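Local atomic coordinates of 2-oxoglutarate carboxylase small subunit (Hydrogenobacter thermophilus, PDB entry 7KCT), a protein that belongs to the biotin carboxylase family, combining an ATP-grasp domain with biotin carboxylase N- and C-terminal domains, and binds ADP, bicarbonate and magnesium. Residues Gly373-His378 with Lys396-Ala401; Ala407-Arg412 with Asp438-Lys443; Ser413-Tyr418 with Leu429-Met434. One frame throughout, in Å; residues are numbered along the deposited sequence.

Contact 1. Residues Gly373-His378 with Lys396-Ala401; sequences GIRVEH and KLIVWA
Arg375 and Ile398 form a hydrogen-bonded pair in the antiparallel pairing of strand 374-378 with strand 393-401, within the sheet of the biotin carboxylase C-terminal domain. Arg375 N reaches Ile398 O at 2.8 Å in a nearly straight bond, and Ile398 N answers to Arg375 O. Glu377 and Lys396 repeat this double link; Ile374 with Val399 and Val376 with Leu397 are the non-hydrogen-bonded pairs between. At the far end Trp400 N bonds to Gly373 O at 3.0 Å. Glycine suits this place because phi is positive (74°) and its lack of a side chain leaves room for the carbonyl of Trp400.

The two faces differ in chemistry. Ile374, Val376, Leu397 and Val399 share an apolar face; Leu397, Val399 and Ile374 pack on helix 404-417, and Val376 on Tyr418 just beyond it. Leu397 extends CG away from its backbone N (chi1 -177°), which carries CD1 across to the partner strand, 3.9 Å from Val376 CG2 and also against Ile374 CG2.

On the other face the stems of Arg375 and Ile398 run abreast. Glu377 sets CG opposite its carbonyl carbon (chi1 -59°), 3.7 Å from Ile398 CD1, and a bend at chi2 then swings the carboxylate to the edge of the Arg375 guanidinium. There NE and NH2 both grip Glu377 OE2 at 2.7 Å; OE2 offers its anti lone pair to NE, while NH2 approaches from above the carboxylate plane. Arg375 NH1 has a further salt bridge to Glu309. Lysine suits position 396 because its long chain can do two jobs. Lys396 CE lies 3.8 Å from Glu377 CB where the two chains cross, while the ammonium continues to Glu21 and Val303 O, with the side chain about 8 Å from a bound ADP. Lys396 NZ also donates to a water 2.8 Å away, which returns a weak bond to Glu377 OE1.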
loop_
_atom_site.group_PDB
_atom_site.type_symbol
_atom_site.label_atom_id
_atom_site.label_comp_id
_atom_site.label_asym_id
_atom_site.label_seq_id
_atom_site.Cartn_x
_atom_site.Cartn_y
_atom_site.Cartn_z
ATOM N N GLY A 373 -2.369 -1.220 -5.336
ATOM C CA GLY A 373 -3.240 -2.192 -4.704
ATOM C C GLY A 373 -2.604 -3.102 -3.669
ATOM O O GLY A 373 -3.227 -4.088 -3.274
ATOM N N ILE A 374 -1.417 -2.774 -3.164
ATOM C CA ILE A 374 -0.742 -3.585 -2.159
ATOM C C ILE A 374 -0.609 -2.789 -0.852
ATOM O O ILE A 374 -0.172 -1.627 -0.855
ATOM C CB ILE A 374 0.615 -4.055 -2.702
ATOM C CG1 ILE A 374 0.477 -5.052 -3.867
ATOM C CG2 ILE A 374 1.442 -4.676 -1.609
ATOM C CD1 ILE A 374 1.821 -5.325 -4.595
ATOM N N ARG A 375 -0.957 -3.422 0.254
ATOM C CA ARG A 375 -0.758 -2.859 1.584
ATOM C C ARG A 375 -0.034 -3.898 2.412
ATOM O O ARG A 375 -0.324 -5.097 2.328
ATOM C CB ARG A 375 -2.125 -2.462 2.204
ATOM C CG ARG A 375 -2.165 -2.125 3.666
ATOM C CD ARG A 375 -3.592 -1.770 4.061
ATOM N NE ARG A 375 -3.739 -1.599 5.488
ATOM C CZ ARG A 375 -4.876 -1.287 6.083
ATOM N NH1 ARG A 375 -6.004 -1.117 5.374
ATOM N NH2 ARG A 375 -4.875 -1.156 7.380
ATOM N N VAL A 376 0.895 -3.444 3.230
ATOM C CA VAL A 376 1.654 -4.329 4.087
ATOM C C VAL A 376 1.509 -3.836 5.510
ATOM O O VAL A 376 1.738 -2.648 5.775
ATOM C CB VAL A 376 3.141 -4.395 3.707
ATOM C CG1 VAL A 376 3.864 -5.382 4.662
ATOM C CG2 VAL A 376 3.294 -4.847 2.287
ATOM N N GLU A 377 1.138 -4.739 6.419
ATOM C CA GLU A 377 1.107 -4.484 7.859
ATOM C C GLU A 377 2.213 -5.326 8.498
ATOM O O GLU A 377 2.160 -6.560 8.480
ATOM C CB GLU A 377 -0.258 -4.816 8.460
ATOM C CG GLU A 377 -1.409 -4.018 7.850
ATOM C CD GLU A 377 -1.589 -2.592 8.437
ATOM O OE1 GLU A 377 -1.109 -2.264 9.582
ATOM O OE2 GLU A 377 -2.238 -1.791 7.724
ATOM N N HIS A 378 3.222 -4.669 9.064
ATOM C CA HIS A 378 4.363 -5.449 9.521
ATOM C C HIS A 378 5.165 -4.657 10.552
ATOM O O HIS A 378 5.077 -3.422 10.645
ATOM C CB HIS A 378 5.241 -5.877 8.316
ATOM C CG HIS A 378 6.135 -4.803 7.809
ATOM N ND1 HIS A 378 7.491 -4.993 7.611
ATOM C CD2 HIS A 378 5.889 -3.502 7.516
ATOM C CE1 HIS A 378 8.037 -3.849 7.228
ATOM N NE2 HIS A 378 7.084 -2.935 7.147
ATOM N N LYS A 396 1.203 -9.043 7.636
ATOM C CA LYS A 396 -0.038 -9.286 6.902
ATOM C C LYS A 396 0.141 -8.632 5.553
ATOM O O LYS A 396 0.489 -7.441 5.473
ATOM C CB LYS A 396 -1.265 -8.717 7.611
ATOM C CG LYS A 396 -1.329 -9.117 9.071
ATOM C CD LYS A 396 -2.651 -8.752 9.760
ATOM C CE LYS A 396 -2.863 -7.247 9.873
ATOM N NZ LYS A 396 -3.675 -6.926 11.076
ATOM N N LEU A 397 -0.001 -9.405 4.500
ATOM C CA LEU A 397 0.021 -8.875 3.150
ATOM C C LEU A 397 -1.418 -8.737 2.673
ATOM O O LEU A 397 -2.159 -9.718 2.681
ATOM C CB LEU A 397 0.810 -9.793 2.232
ATOM C CG LEU A 397 1.012 -9.382 0.797
ATOM C CD1 LEU A 397 1.660 -8.045 0.815
ATOM C CD2 LEU A 397 1.875 -10.501 0.163
ATOM N N ILE A 398 -1.818 -7.534 2.266
ATOM C CA ILE A 398 -3.200 -7.261 1.866
ATOM C C ILE A 398 -3.205 -6.714 0.466
ATOM O O ILE A 398 -2.397 -5.832 0.151
ATOM C CB ILE A 398 -3.882 -6.261 2.811
ATOM C CG1 ILE A 398 -3.836 -6.798 4.226
ATOM C CG2 ILE A 398 -5.338 -5.978 2.345
ATOM C CD1 ILE A 398 -3.036 -5.938 5.158
ATOM N N VAL A 399 -4.100 -7.223 -0.391
ATOM C CA VAL A 399 -4.213 -6.679 -1.728
ATOM C C VAL A 399 -5.659 -6.328 -2.015
ATOM O O VAL A 399 -6.589 -6.785 -1.342
ATOM C CB VAL A 399 -3.669 -7.592 -2.863
ATOM C CG1 VAL A 399 -2.257 -8.039 -2.538
ATOM C CG2 VAL A 399 -4.610 -8.808 -3.183
ATOM N N TRP A 400 -5.826 -5.470 -3.012
ATOM C CA TRP A 400 -7.147 -5.056 -3.485
ATOM C C TRP A 400 -7.143 -5.055 -5.010
ATOM O O TRP A 400 -6.135 -4.702 -5.624
ATOM C CB TRP A 400 -7.556 -3.637 -2.964
ATOM C CG TRP A 400 -8.919 -3.180 -3.554
ATOM C CD1 TRP A 400 -10.147 -3.381 -3.013
ATOM C CD2 TRP A 400 -9.138 -2.485 -4.782
ATOM N NE1 TRP A 400 -11.135 -2.846 -3.831
ATOM C CE2 TRP A 400 -10.528 -2.309 -4.935
ATOM C CE3 TRP A 400 -8.290 -1.973 -5.758
ATOM C CZ2 TRP A 400 -11.078 -1.678 -6.044
ATOM C CZ3 TRP A 400 -8.830 -1.361 -6.843
ATOM C CH2 TRP A 400 -10.216 -1.210 -6.978
ATOM N N ALA A 401 -8.268 -5.436 -5.623
ATOM C CA ALA A 401 -8.440 -5.269 -7.064
ATOM C C ALA A 401 -9.923 -5.126 -7.373
ATOM O O ALA A 401 -10.769 -5.490 -6.554
ATOM C CB ALA A 401 -7.880 -6.458 -7.843
HETATM O O HOH W 1 -3.040 -4.245 11.029
#

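Contact 2. Residues Ala407-Arg412 with Asp438-Lys443; sequences AVDRMR and DFRDGK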
loop_
_atom_site.group_PDB
_atom_site.type_symbol
_atom_site.label_atom_id
_atom_site.label_comp_id
_atom_site.label_asym_id
_atom_site.label_seq_id
_atom_site.Cartn_x
_atom_site.Cartn_y
_atom_site.Cartn_z
ATOM N N ALA A 407 -7.352 -9.932 -8.123
ATOM C CA ALA A 407 -6.916 -9.902 -6.735
ATOM C C ALA A 407 -6.052 -11.110 -6.423
ATOM O O ALA A 407 -5.003 -10.987 -5.778
ATOM C CB ALA A 407 -8.140 -9.852 -5.811
ATOM N N VAL A 408 -6.463 -12.284 -6.899
ATOM C CA VAL A 408 -5.654 -13.489 -6.740
ATOM C C VAL A 408 -4.288 -13.325 -7.412
ATOM O O VAL A 408 -3.245 -13.664 -6.826
ATOM C CB VAL A 408 -6.413 -14.706 -7.300
ATOM C CG1 VAL A 408 -5.541 -15.947 -7.205
ATOM C CG2 VAL A 408 -7.720 -14.933 -6.550
ATOM N N ASP A 409 -4.287 -12.842 -8.663
ATOM C CA ASP A 409 -3.043 -12.646 -9.414
ATOM C C ASP A 409 -2.151 -11.628 -8.715
ATOM O O ASP A 409 -0.939 -11.846 -8.550
ATOM C CB ASP A 409 -3.344 -12.166 -10.840
ATOM C CG ASP A 409 -4.144 -13.175 -11.686
ATOM O OD1 ASP A 409 -4.045 -14.405 -11.481
ATOM O OD2 ASP A 409 -4.851 -12.725 -12.602
ATOM N N ARG A 410 -2.760 -10.563 -8.193
ATOM C CA ARG A 410 -1.993 -9.539 -7.500
ATOM C C ARG A 410 -1.377 -10.090 -6.222
ATOM O O ARG A 410 -0.233 -9.765 -5.893
ATOM C CB ARG A 410 -2.895 -8.339 -7.192
ATOM C CG ARG A 410 -2.239 -7.245 -6.364
ATOM C CD ARG A 410 -3.071 -5.961 -6.578
ATOM N NE ARG A 410 -2.797 -5.474 -7.925
ATOM C CZ ARG A 410 -3.598 -4.709 -8.657
ATOM N NH1 ARG A 410 -4.797 -4.358 -8.216
ATOM N NH2 ARG A 410 -3.200 -4.334 -9.859
ATOM N N MET A 411 -2.109 -10.937 -5.485
ATOM C CA MET A 411 -1.563 -11.523 -4.260
ATOM C C MET A 411 -0.467 -12.551 -4.556
ATOM O O MET A 411 0.562 -12.589 -3.865
ATOM C CB MET A 411 -2.694 -12.173 -3.438
ATOM C CG MET A 411 -2.211 -12.920 -2.211
ATOM S SD MET A 411 -1.470 -11.890 -0.897
ATOM C CE MET A 411 -2.927 -11.158 -0.196
ATOM N N ARG A 412 -0.706 -13.460 -5.499
ATOM C CA ARG A 412 0.357 -14.372 -5.925
ATOM C C ARG A 412 1.655 -13.609 -6.246
ATOM O O ARG A 412 2.739 -13.999 -5.826
ATOM C CB ARG A 412 -0.093 -15.141 -7.156
ATOM C CG ARG A 412 0.891 -16.241 -7.650
ATOM C CD ARG A 412 0.640 -16.674 -9.110
ATOM N NE ARG A 412 0.756 -15.562 -10.083
ATOM C CZ ARG A 412 -0.256 -15.079 -10.807
ATOM N NH1 ARG A 412 -1.471 -15.587 -10.680
ATOM N NH2 ARG A 412 -0.068 -14.090 -11.681
ATOM N N ASP A 438 -8.979 -24.698 -7.493
ATOM C CA ASP A 438 -10.151 -24.577 -6.636
ATOM C C ASP A 438 -10.196 -23.197 -5.979
ATOM O O ASP A 438 -11.217 -22.505 -6.032
ATOM C CB ASP A 438 -10.123 -25.686 -5.600
ATOM C CG ASP A 438 -10.620 -27.031 -6.154
ATOM O OD1 ASP A 438 -11.110 -27.088 -7.307
ATOM O OD2 ASP A 438 -10.509 -28.042 -5.432
ATOM N N PHE A 439 -9.094 -22.752 -5.372
ATOM C CA PHE A 439 -9.152 -21.437 -4.739
ATOM C C PHE A 439 -9.523 -20.361 -5.744
ATOM O O PHE A 439 -10.421 -19.545 -5.494
ATOM C CB PHE A 439 -7.831 -21.104 -4.047
ATOM C CG PHE A 439 -7.842 -19.767 -3.382
ATOM C CD1 PHE A 439 -8.369 -19.612 -2.122
ATOM C CD2 PHE A 439 -7.343 -18.659 -4.023
ATOM C CE1 PHE A 439 -8.405 -18.338 -1.507
ATOM C CE2 PHE A 439 -7.344 -17.389 -3.403
ATOM C CZ PHE A 439 -7.890 -17.229 -2.166
ATOM N N ARG A 440 -8.896 -20.382 -6.914
ATOM C CA ARG A 440 -9.191 -19.392 -7.944
ATOM C C ARG A 440 -10.658 -19.412 -8.358
ATOM O O ARG A 440 -11.179 -18.383 -8.804
ATOM C CB ARG A 440 -8.304 -19.613 -9.169
ATOM C CG ARG A 440 -6.850 -19.170 -9.055
ATOM C CD ARG A 440 -6.175 -19.264 -10.441
ATOM N NE ARG A 440 -6.849 -18.482 -11.495
ATOM C CZ ARG A 440 -6.545 -17.218 -11.783
ATOM N NH1 ARG A 440 -5.596 -16.607 -11.090
ATOM N NH2 ARG A 440 -7.180 -16.563 -12.746
ATOM N N ASP A 441 -11.340 -20.561 -8.238
ATOM C CA ASP A 441 -12.739 -20.633 -8.642
ATOM C C ASP A 441 -13.705 -20.352 -7.495
ATOM O O ASP A 441 -14.918 -20.405 -7.708
ATOM C CB ASP A 441 -13.043 -22.005 -9.254
ATOM C CG ASP A 441 -12.383 -22.196 -10.624
ATOM O OD1 ASP A 441 -12.188 -21.187 -11.347
ATOM O OD2 ASP A 441 -12.059 -23.354 -10.979
ATOM N N GLY A 442 -13.206 -20.029 -6.294
ATOM C CA GLY A 442 -14.073 -19.771 -5.160
ATOM C C GLY A 442 -14.432 -20.950 -4.300
ATOM O O GLY A 442 -15.140 -20.756 -3.292
ATOM N N LYS A 443 -13.962 -22.153 -4.664
ATOM C CA LYS A 443 -14.374 -23.395 -4.029
ATOM C C LYS A 443 -13.413 -23.745 -2.891
ATOM O O LYS A 443 -12.460 -24.515 -3.044
ATOM C CB LYS A 443 -14.490 -24.478 -5.098
ATOM C CG LYS A 443 -15.236 -23.992 -6.388
ATOM C CD LYS A 443 -15.091 -25.028 -7.539
ATOM C CE LYS A 443 -16.217 -24.852 -8.634
ATOM N NZ LYS A 443 -16.466 -23.412 -9.084
#
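Two arginines share a single carboxylate oxygen here: Arg440 NH1 lies 2.7 Å from Asp409 OD1, and Arg412 NH1, one helical turn along from Asp409, lies 2.9 Å from the same atom. They arrive from opposite faces of the carboxylate plane, Arg440 on the syn side and Arg412 on the anti side, each about 30° out of plane. The short aspartate thus holds two cationic groups whose NH1 atoms are 4.3 Å apart, and its negative charge probably offsets the repulsion between them. The Arg440 guanidinium meets the oxygen with its edge, and its plane is turned only 16° from that of the carboxylate, though offset from it.

A bend at chi3 (57°) turns the end of Arg440 toward Asp409, while its aliphatic part stays useful: CG rests 3.9 Å from Val408 CG1. The other methyl of Val408, CG2, touches Phe439 CE2 at 4.0 Å, the valine and the ring running antiparallel alongside each other. A branched valine can therefore serve both an arginine stem and a ring from one position.

Helix 437-441 closes with a Schellman motif, in which Lys443 N returns to Asp438 O and Gly442 N to Phe439 O; Gly442 supplies the positive phi.

Around this contact, Phe439 meets the rings of Phe444 and Trp404 and packs on Met434 of helix 427-435. Arg412 NH2 bonds to Lys31 O of the second subunit. Helix 404-417 packs on strands 341-351 and 393-401 through Met411, with Val408 also on Ile343.

Contact 3. Residues Ser413-Tyr418 with Leu429-Met434; sequences SALETY and LLINIM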
loop_
_atom_site.group_PDB
_atom_site.type_symbol
_atom_site.label_atom_id
_atom_site.label_comp_id
_atom_site.label_asym_id
_atom_site.label_seq_id
_atom_site.Cartn_x
_atom_site.Cartn_y
_atom_site.Cartn_z
ATOM N N SER A 413 1.554 -12.528 -7.004
ATOM C CA SER A 413 2.730 -11.780 -7.443
ATOM C C SER A 413 3.410 -11.035 -6.302
ATOM O O SER A 413 4.631 -10.853 -6.318
ATOM C CB SER A 413 2.344 -10.774 -8.528
ATOM O OG SER A 413 1.907 -11.450 -9.671
ATOM N N ALA A 414 2.625 -10.498 -5.378
ATOM C CA ALA A 414 3.185 -9.867 -4.193
ATOM C C ALA A 414 3.931 -10.897 -3.353
ATOM O O ALA A 414 5.093 -10.686 -2.982
ATOM C CB ALA A 414 2.074 -9.195 -3.385
ATOM N N LEU A 415 3.317 -12.060 -3.139
ATOM C CA LEU A 415 3.934 -13.112 -2.330
ATOM C C LEU A 415 5.241 -13.623 -2.945
ATOM O O LEU A 415 6.218 -13.929 -2.234
ATOM C CB LEU A 415 2.949 -14.269 -2.201
ATOM C CG LEU A 415 1.734 -14.166 -1.298
ATOM C CD1 LEU A 415 0.746 -15.283 -1.601
ATOM C CD2 LEU A 415 2.185 -14.200 0.168
ATOM N N GLU A 416 5.256 -13.785 -4.252
ATOM C CA GLU A 416 6.460 -14.259 -4.938
ATOM C C GLU A 416 7.606 -13.275 -4.805
ATOM O O GLU A 416 8.761 -13.664 -4.972
ATOM C CB GLU A 416 6.115 -14.517 -6.396
ATOM C CG GLU A 416 5.419 -15.858 -6.645
ATOM C CD GLU A 416 4.790 -15.901 -8.041
ATOM O OE1 GLU A 416 4.705 -14.849 -8.700
ATOM O OE2 GLU A 416 4.309 -16.966 -8.457
ATOM N N THR A 417 7.336 -12.022 -4.488
ATOM C CA THR A 417 8.423 -11.056 -4.335
ATOM C C THR A 417 8.743 -10.707 -2.883
ATOM O O THR A 417 9.687 -9.962 -2.636
ATOM C CB THR A 417 8.115 -9.778 -5.118
ATOM O OG1 THR A 417 7.034 -9.068 -4.513
ATOM C CG2 THR A 417 7.773 -10.102 -6.545
ATOM N N TYR A 418 8.025 -11.281 -1.921
ATOM C CA TYR A 418 8.261 -11.025 -0.513
ATOM C C TYR A 418 9.389 -11.939 -0.040
ATOM O O TYR A 418 9.178 -13.142 0.163
ATOM C CB TYR A 418 6.976 -11.262 0.279
ATOM C CG TYR A 418 6.834 -10.493 1.591
ATOM C CD1 TYR A 418 7.927 -10.159 2.371
ATOM C CD2 TYR A 418 5.574 -10.088 2.026
ATOM C CE1 TYR A 418 7.771 -9.443 3.558
ATOM C CE2 TYR A 418 5.398 -9.420 3.222
ATOM C CZ TYR A 418 6.491 -9.090 3.990
ATOM O OH TYR A 418 6.280 -8.383 5.172
ATOM N N LEU A 429 3.667 -21.854 0.887
ATOM C CA LEU A 429 2.316 -22.433 0.894
ATOM C C LEU A 429 1.302 -21.452 0.346
ATOM O O LEU A 429 0.409 -21.825 -0.413
ATOM C CB LEU A 429 1.940 -22.860 2.314
ATOM C CG LEU A 429 0.483 -23.230 2.558
ATOM C CD1 LEU A 429 0.279 -24.686 2.129
ATOM C CD2 LEU A 429 0.127 -23.022 4.004
ATOM N N LEU A 430 1.385 -20.184 0.762
ATOM C CA LEU A 430 0.401 -19.218 0.304
ATOM C C LEU A 430 0.464 -19.025 -1.205
ATOM O O LEU A 430 -0.576 -18.815 -1.866
ATOM C CB LEU A 430 0.607 -17.898 1.046
ATOM C CG LEU A 430 0.390 -17.991 2.565
ATOM C CD1 LEU A 430 0.947 -16.772 3.260
ATOM C CD2 LEU A 430 -1.110 -18.164 2.891
ATOM N N ILE A 431 1.669 -19.061 -1.773
ATOM C CA ILE A 431 1.797 -18.934 -3.226
ATOM C C ILE A 431 1.025 -20.052 -3.916
ATOM O O ILE A 431 0.326 -19.833 -4.921
ATOM C CB ILE A 431 3.286 -18.934 -3.629
ATOM C CG1 ILE A 431 3.972 -17.635 -3.183
ATOM C CG2 ILE A 431 3.439 -19.134 -5.117
ATOM C CD1 ILE A 431 5.508 -17.695 -3.199
ATOM N N ASN A 432 1.144 -21.272 -3.387
ATOM C CA ASN A 432 0.484 -22.418 -4.024
ATOM C C ASN A 432 -1.035 -22.318 -3.924
ATOM O O ASN A 432 -1.749 -22.777 -4.814
ATOM C CB ASN A 432 0.974 -23.730 -3.398
ATOM C CG ASN A 432 2.347 -24.161 -3.908
ATOM O OD1 ASN A 432 2.796 -23.712 -4.941
ATOM N ND2 ASN A 432 2.999 -25.033 -3.182
ATOM N N ILE A 433 -1.554 -21.793 -2.810
ATOM C CA ILE A 433 -2.992 -21.555 -2.709
ATOM C C ILE A 433 -3.454 -20.605 -3.806
ATOM O O ILE A 433 -4.446 -20.862 -4.506
ATOM C CB ILE A 433 -3.339 -21.037 -1.299
ATOM C CG1 ILE A 433 -2.932 -22.072 -0.238
ATOM C CG2 ILE A 433 -4.800 -20.701 -1.221
ATOM C CD1 ILE A 433 -3.148 -21.643 1.221
ATOM N N MET A 434 -2.714 -19.512 -4.008
ATOM C CA MET A 434 -3.099 -18.559 -5.034
ATOM C C MET A 434 -3.050 -19.181 -6.431
ATOM O O MET A 434 -3.798 -18.768 -7.316
ATOM C CB MET A 434 -2.186 -17.330 -4.992
ATOM C CG MET A 434 -2.239 -16.514 -3.690
ATOM S SD MET A 434 -3.940 -16.008 -3.284
ATOM C CE MET A 434 -4.141 -16.575 -1.606
#
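Leu415 and Ile431 carry most of the apolar packing between helix 404-417 and helix 427-435, whose local segments run nearly antiparallel, at 157°, with axes 9.3 Å apart. Leu415 CB sits 3.7 Å from Ile431 CG1, and its branched end reaches further along: CD1 lies 3.7 Å from Leu430 CB and 3.8 Å from Met434 CG. Leu415 lies nearly perpendicular to Leu430, and both its methyls come to the stem of that residue. Ile431 turns CG1 to the side opposite its own carbonyl carbon (chi1 -70°), which sets it against Leu415 CB; the extended chi2 (164°) then carries CD1 to within 3.9 Å of Glu416 CG. Isoleucine fits because CG1 can serve Leu415 while CG2 and CD1 both touch Glu416 CG where the two chains meet at a slant.

Hydrogen bonds lie within 413-418 and to the second subunit. Thr417 N and Thr417 OG1 both donate to Ala414 O, from the same face of that carbonyl, the hydroxyl at 3.0 Å. A threonine here can satisfy a backbone carbonyl with its own side chain. Arg28 of the second subunit bonds to Thr417 OG1 and Ser413 O.

Charge is directed outward to that subunit as well, where Glu416 OE1 makes a salt bridge with Lys31.

With mainly aliphatic groups meeting between the helices and no polar bond between the two segments, the fit depends on shape and burial more than on directional bonds. Glu416 divides its labour accordingly: methylenes against Ile431, carboxylate for the dimer interface.

Overall arrangement
Following the chain, contact 1 comes first: segment 396-401 pairs with 373-378, closing a 17-residue connection. The chain then enters helix 404-417, which serves both later contacts. Its first half opens contact 2 and its second half contact 3. Contact 3 closes earlier, when helix 427-435 returns alongside, and so is nested inside the longer loop that contact 2 closes at helix 437-441. Leu397 of contact 1 packs on Leu415 of contact 3, and Trp400 O probably bonds to Arg410 NH1 of 407-412. Sheet and helices of the C-terminal domain are thereby tied together, with all three contacts also touching the second subunit.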